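DegQ (Legionella fallonii, PDB 3PV5) is an HtrA-family serine protease, probably also a chaperone in protein quality control, that encloses its active sites within large 12-meric assemblies. Local coordinates at residues Ser169-Phe174 with Ala198-Gly203. Sequence-based numbering, arbitrary orientation.
Sequences SQSATF and AAIGGG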
ATOM      1  N   SER A 169     -25.202 -22.987 -33.728  1.00 58.54           N
ATOM      2  CA  SER A 169     -24.320 -22.662 -34.877  1.00 55.63           C
ATOM      3  C   SER A 169     -22.861 -22.737 -34.407  1.00 51.16           C
ATOM      4  O   SER A 169     -22.477 -22.202 -33.330  1.00 50.34           O
ATOM      5  CB  SER A 169     -24.648 -21.283 -35.456  1.00 55.85           C
ATOM      6  OG  SER A 169     -24.757 -20.329 -34.396  1.00 59.60           O
ATOM      7  N   GLN A 170     -22.057 -23.437 -35.186  1.00 45.36           N
ATOM      8  CA  GLN A 170     -20.699 -23.665 -34.758  1.00 42.00           C
ATOM      9  C   GLN A 170     -19.764 -22.841 -35.625  1.00 38.37           C
ATOM     10  O   GLN A 170     -19.813 -22.948 -36.842  1.00 36.84           O
ATOM     11  CB  GLN A 170     -20.399 -25.149 -34.840  1.00 41.64           C
ATOM     12  CG  GLN A 170     -19.697 -25.626 -33.613  1.00 43.32           C
ATOM     13  CD  GLN A 170     -20.658 -25.866 -32.543  1.00 41.42           C
ATOM     14  OE1 GLN A 170     -21.734 -26.349 -32.837  1.00 47.52           O
ATOM     15  NE2 GLN A 170     -20.339 -25.495 -31.316  1.00 33.37           N
ATOM     16  N   SER A 171     -18.940 -21.996 -35.012  1.00 34.85           N
ATOM     17  CA  SER A 171     -18.016 -21.164 -35.799  1.00 33.07           C
ATOM     18  C   SER A 171     -17.021 -21.994 -36.577  1.00 31.99           C
ATOM     19  O   SER A 171     -16.482 -22.987 -36.060  1.00 31.11           O
ATOM     20  CB  SER A 171     -17.221 -20.211 -34.928  1.00 33.07           C
ATOM     21  OG  SER A 171     -18.071 -19.271 -34.281  1.00 33.40           O
ATOM     22  N   ALA A 172     -16.761 -21.576 -37.820  1.00 30.28           N
ATOM     23  CA  ALA A 172     -15.724 -22.171 -38.647  1.00 28.64           C
ATOM     24  C   ALA A 172     -14.512 -21.206 -38.869  1.00 28.79           C
ATOM     25  O   ALA A 172     -14.667 -20.010 -39.032  1.00 28.84           O
ATOM     26  CB  ALA A 172     -16.319 -22.577 -39.939  1.00 26.74           C
ATOM     27  N   THR A 173     -13.293 -21.754 -38.881  1.00 28.39           N
ATOM     28  CA  THR A 173     -12.098 -20.977 -39.167  1.00 26.23           C
ATOM     29  C   THR A 173     -11.122 -21.731 -40.037  1.00 25.54           C
ATOM     30  O   THR A 173     -10.991 -22.926 -39.869  1.00 22.74           O
ATOM     31  CB  THR A 173     -11.354 -20.611 -37.900  1.00 27.19           C
ATOM     32  OG1 THR A 173     -10.317 -19.741 -38.290  1.00 26.22           O
ATOM     33  CG2 THR A 173     -10.744 -21.841 -37.147  1.00 25.46           C
ATOM     34  N   PHE A 174     -10.436 -21.016 -40.939  1.00 24.77           N
ATOM     35  CA  PHE A 174      -9.678 -21.631 -42.063  1.00 25.07           C
ATOM     36  C   PHE A 174      -8.156 -21.368 -41.985  1.00 25.72           C
ATOM     37  O   PHE A 174      -7.689 -20.302 -41.511  1.00 25.00           O
ATOM     38  CB  PHE A 174     -10.242 -21.148 -43.400  1.00 25.11           C
ATOM     39  CG  PHE A 174      -9.387 -21.456 -44.640  1.00 24.44           C
ATOM     40  CD1 PHE A 174      -9.657 -22.550 -45.433  1.00 24.20           C
ATOM     41  CD2 PHE A 174      -8.356 -20.602 -45.040  1.00 26.37           C
ATOM     42  CE1 PHE A 174      -8.927 -22.823 -46.623  1.00 23.55           C
ATOM     43  CE2 PHE A 174      -7.612 -20.862 -46.216  1.00 22.99           C
ATOM     44  CZ  PHE A 174      -7.895 -22.001 -46.988  1.00 24.75           C
ATOM     45  N   ALA A 198      -5.377 -22.196 -37.858  1.00 24.89           N
ATOM     46  CA  ALA A 198      -6.839 -22.060 -37.874  1.00 24.23           C
ATOM     47  C   ALA A 198      -7.353 -21.940 -36.464  1.00 24.85           C
ATOM     48  O   ALA A 198      -7.820 -22.904 -35.844  1.00 25.09           O
ATOM     49  CB  ALA A 198      -7.440 -23.281 -38.566  1.00 23.12           C
ATOM     50  N   ALA A 199      -7.263 -20.772 -35.885  1.00 26.76           N
ATOM     51  CA  ALA A 199      -7.868 -20.664 -34.554  1.00 27.55           C
ATOM     52  C   ALA A 199      -8.558 -19.379 -34.330  1.00 27.46           C
ATOM     53  O   ALA A 199      -8.159 -18.378 -34.840  1.00 28.65           O
ATOM     54  CB  ALA A 199      -6.835 -20.883 -33.483  1.00 28.33           C
ATOM     55  N   ILE A 200      -9.615 -19.412 -33.552  1.00 28.70           N
ATOM     56  CA  ILE A 200     -10.306 -18.200 -33.219  1.00 29.24           C
ATOM     57  C   ILE A 200     -10.575 -18.168 -31.744  1.00 30.18           C
ATOM     58  O   ILE A 200     -10.811 -19.212 -31.140  1.00 32.10           O
ATOM     59  CB  ILE A 200     -11.593 -17.964 -34.082  1.00 29.41           C
ATOM     60  CG1 ILE A 200     -12.449 -19.215 -34.178  1.00 29.31           C
ATOM     61  CG2 ILE A 200     -11.199 -17.413 -35.505  1.00 28.59           C
ATOM     62  CD1 ILE A 200     -13.970 -18.921 -34.613  1.00 30.35           C
ATOM     63  N   GLY A 201     -10.475 -16.982 -31.140  1.00 30.42           N
ATOM     64  CA  GLY A 201     -10.866 -16.791 -29.754  1.00 30.94           C
ATOM     65  C   GLY A 201     -10.068 -17.647 -28.771  1.00 31.96           C
ATOM     66  O   GLY A 201     -10.566 -17.998 -27.699  1.00 31.46           O
ATOM     67  N   GLY A 202      -8.830 -17.967 -29.131  1.00 32.56           N
ATOM     68  CA  GLY A 202      -8.002 -18.827 -28.279  1.00 33.30           C
ATOM     69  C   GLY A 202      -8.279 -20.288 -28.490  1.00 33.14           C
ATOM     70  O   GLY A 202      -7.749 -21.128 -27.759  1.00 35.63           O
ATOM     71  N   GLY A 203      -9.112 -20.592 -29.480  1.00 31.75           N
ATOM     72  CA  GLY A 203      -9.254 -21.953 -29.986  1.00 30.22           C
ATOM     73  C   GLY A 203     -10.506 -22.681 -29.522  1.00 28.92           C
ATOM     74  O   GLY A 203     -11.149 -22.289 -28.580  1.00 28.64           O
TER
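Thr173 packs against Ala198 and Ile200, its two branches split between them. The methyl CG2 sits over the face of the Ala198 carbonyl, 3.4 Å from Ala198 O, and also touches Ala198 CB at 3.9 Å. The CB-OG1 side of Thr173 lies along Ile200 CG2, which is 4.0 Å from Thr173 CB and 3.7 Å from Thr173 OG1. Chi1 of -173° produces this split: OG1 stands opposite the backbone N, while CG2 is wedged between N and the carbonyl carbon. No hydrogen bond joins the two segments; Thr173 OG1 is bonded instead to Asp197 OD2 of a second subunit of the assembly, which also accepts from Phe174 N.

Ile200 slides past Thr173 in the opposite direction and reaches Ser171. Its CG1 sits between backbone N and carbonyl carbon (chi1 46°), and the nearly extended chi2 of 161° carries CD1 to 3.5 Å from Ser171 CB. Ser171 thus offers its methylene to the isoleucine, while its OG makes a weak hydrogen bond to Gln195 NE2 of that second subunit. At the other end, Ala198 CB rests 4.0 Å from Phe174 C.

Beyond Ile200 the chain folds back in a type I' turn, closed by Gly203 N to Ile200 O at 2.7 Å; the engineered glycines Gly201 and Gly202 take its positive phi angles. Ile200 and Thr173 thus pack strand 172-179 of a trypsin-like barrel against the probable oxyanion-hole loop before Ser205, the likely nucleophile; with its N-H turned inward, Gly203 may be unavailable to an oxyanion in this variant.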